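Long-range contact in 5-oxopent-3-ene-1,2,5-tricarboxylate decarboxylase (Exiguobacterium antarcticum B7, PDB 6IYM), which belongs to the fumarylacetoacetate hydrolase family of metal-dependent enzymes and carries a magnesium ion in a site formed by acidic side chains: residues A[203-211]-A[241-249]. Numbering follows the deposited sequence.
Unlike the reference sequence in segment 203-211: E204 (reference Gln).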
# COMPACT_ATOMS: atom_id res chain seq x y z
N GLY A 203 -7.48 21.48 22.40
CA GLY A 203 -6.69 22.58 22.96
C GLY A 203 -5.66 22.13 23.98
O GLY A 203 -4.74 22.90 24.23
N GLU A 204 -5.77 20.93 24.55
CA GLU A 204 -4.78 20.43 25.54
C GLU A 204 -3.53 19.88 24.81
O GLU A 204 -3.67 18.96 23.99
CB GLU A 204 -5.36 19.34 26.43
CG GLU A 204 -4.37 18.85 27.48
CD GLU A 204 -4.82 17.71 28.40
OE1 GLU A 204 -5.48 16.76 27.90
OE2 GLU A 204 -4.48 17.77 29.61
N LEU A 205 -2.35 20.39 25.14
CA LEU A 205 -1.05 19.85 24.61
C LEU A 205 -0.89 18.38 25.01
O LEU A 205 -0.94 18.09 26.23
CB LEU A 205 0.11 20.69 25.11
CG LEU A 205 1.46 20.35 24.47
CD1 LEU A 205 1.39 20.56 22.96
CD2 LEU A 205 2.56 21.18 25.08
N ARG A 206 -0.77 17.47 24.03
CA ARG A 206 -0.66 16.01 24.30
C ARG A 206 0.72 15.52 23.89
O ARG A 206 1.25 14.70 24.60
CB ARG A 206 -1.69 15.16 23.54
CG ARG A 206 -3.14 15.39 23.97
CD ARG A 206 -3.40 14.95 25.40
NE ARG A 206 -4.83 14.96 25.71
CZ ARG A 206 -5.72 14.07 25.26
NH1 ARG A 206 -5.36 13.06 24.49
NH2 ARG A 206 -6.99 14.20 25.59
N GLN A 207 1.21 15.96 22.72
CA GLN A 207 2.51 15.54 22.16
C GLN A 207 3.32 16.79 21.90
O GLN A 207 2.74 17.72 21.32
CB GLN A 207 2.37 14.82 20.80
CG GLN A 207 1.64 13.50 20.85
CD GLN A 207 1.69 12.78 19.53
OE1 GLN A 207 0.95 13.11 18.60
NE2 GLN A 207 2.62 11.85 19.39
N SER A 208 4.60 16.78 22.24
CA SER A 208 5.52 17.92 22.04
C SER A 208 6.99 17.44 22.05
O SER A 208 7.64 17.49 23.12
CB SER A 208 5.26 18.94 23.10
OG SER A 208 5.88 20.16 22.76
N GLY A 209 7.53 17.04 20.89
CA GLY A 209 8.85 16.39 20.78
C GLY A 209 9.56 16.95 19.58
O GLY A 209 8.87 17.20 18.55
N SER A 210 10.85 17.25 19.72
CA SER A 210 11.71 17.66 18.58
C SER A 210 12.04 16.44 17.73
O SER A 210 12.18 15.37 18.26
CB SER A 210 12.99 18.31 18.99
OG SER A 210 13.73 18.65 17.82
N THR A 211 12.28 16.66 16.44
CA THR A 211 12.81 15.61 15.54
C THR A 211 14.22 15.22 15.97
O THR A 211 14.69 14.18 15.48
CB THR A 211 12.74 16.06 14.09
OG1 THR A 211 13.35 17.35 14.00
CG2 THR A 211 11.31 16.08 13.59
N THR A 241 6.08 9.15 15.75
CA THR A 241 5.33 10.10 16.59
C THR A 241 6.04 10.31 17.91
O THR A 241 6.61 9.37 18.46
CB THR A 241 3.91 9.58 16.74
OG1 THR A 241 3.14 10.75 17.08
CG2 THR A 241 3.77 8.47 17.76
N PRO A 242 6.05 11.52 18.50
CA PRO A 242 6.63 11.69 19.84
C PRO A 242 5.76 11.04 20.91
O PRO A 242 4.65 10.59 20.59
CB PRO A 242 6.71 13.21 20.04
CG PRO A 242 6.41 13.81 18.67
CD PRO A 242 5.58 12.79 17.92
N ALA A 243 6.26 10.99 22.15
CA ALA A 243 5.51 10.55 23.36
C ALA A 243 4.20 11.33 23.43
O ALA A 243 4.17 12.46 22.85
CB ALA A 243 6.34 10.77 24.61
N GLY A 244 3.19 10.78 24.12
CA GLY A 244 1.96 11.51 24.50
C GLY A 244 0.71 10.97 23.85
O GLY A 244 -0.39 11.57 24.01
N VAL A 245 0.86 9.88 23.12
CA VAL A 245 -0.24 9.10 22.47
C VAL A 245 -1.31 8.74 23.51
O VAL A 245 -0.95 8.40 24.65
CB VAL A 245 0.44 7.90 21.77
CG1 VAL A 245 -0.24 6.57 21.99
CG2 VAL A 245 0.65 8.20 20.29
N GLY A 246 -2.59 8.84 23.16
CA GLY A 246 -3.70 8.62 24.11
C GLY A 246 -3.55 7.29 24.83
O GLY A 246 -3.85 7.21 26.04
N HIS A 247 -3.10 6.26 24.10
CA HIS A 247 -2.91 4.88 24.61
C HIS A 247 -1.84 4.83 25.70
O HIS A 247 -1.89 3.91 26.52
CB HIS A 247 -2.51 3.97 23.45
CG HIS A 247 -2.66 2.51 23.73
ND1 HIS A 247 -3.87 1.95 24.08
CD2 HIS A 247 -1.77 1.50 23.66
CE1 HIS A 247 -3.71 0.66 24.25
NE2 HIS A 247 -2.43 0.36 24.00
N GLY A 248 -0.88 5.77 25.71
CA GLY A 248 0.31 5.69 26.57
C GLY A 248 0.13 6.51 27.84
O GLY A 248 1.08 6.57 28.64
N MET A 249 -1.04 7.13 27.98
CA MET A 249 -1.32 8.10 29.07
C MET A 249 -1.80 7.29 30.27
O MET A 249 -2.26 6.16 30.06
CB MET A 249 -2.36 9.13 28.63
CG MET A 249 -1.78 10.23 27.73
SD MET A 249 -2.99 11.40 27.06
CE MET A 249 -3.50 12.24 28.57
O HOH W 1 -0.23 12.73 26.28
O HOH W 2 5.55 14.50 23.59
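Strand 204-210 runs beside the 241-249 loop, closest where the CA atoms of Q207 and G244 lie 4.7 Å apart, with no direct backbone hydrogen bond between them. Two waters bridge the backbones instead. One donates to R206 O and G244 O; the other accepts from S208 N and donates to A243 O. CA-H...O contacts add to this, with G244 CA 3.3 Å from R206 O.

Q207 makes the direct polar link. Its CG is anti to the carbonyl carbon (chi1 -65°), and the chain then extends into the curve of the loop, with CG 3.4 Å from A243 O. At its end NE2 uses both N-H groups. The bond from Q207 NE2 to T241 OG1 is short, 2.6 Å, and nearly straight at 173°. The bond from Q207 NE2 to P242 O is 2.7 Å but more bent, 141°, and it meets the oxygen from above the carbonyl plane. Both acceptors lie in the amide plane. OE1 takes hydrogen bonds from outside, with T199 OG1 and G125 N, so the buried amide is held at both ends. The P242 ring packs on the backbone of G209, with P242 CB 3.9 Å from G209 CA.

At the other end M249 crosses R206 at about a right angle. Its CE lies over one guanidinium face, towards the rim. R206 NE forms a salt bridge with E204 OE1, 2.9 Å away, within the strand.

R206 and Q207 both face T199, a classic beta bulge in an outer strand of the five-stranded sheet. The contact joins this strand to the loop after strand 236-238, beside the magnesium site of E124, E126 and D155; the T241 side chain is about 5 Å from the ion.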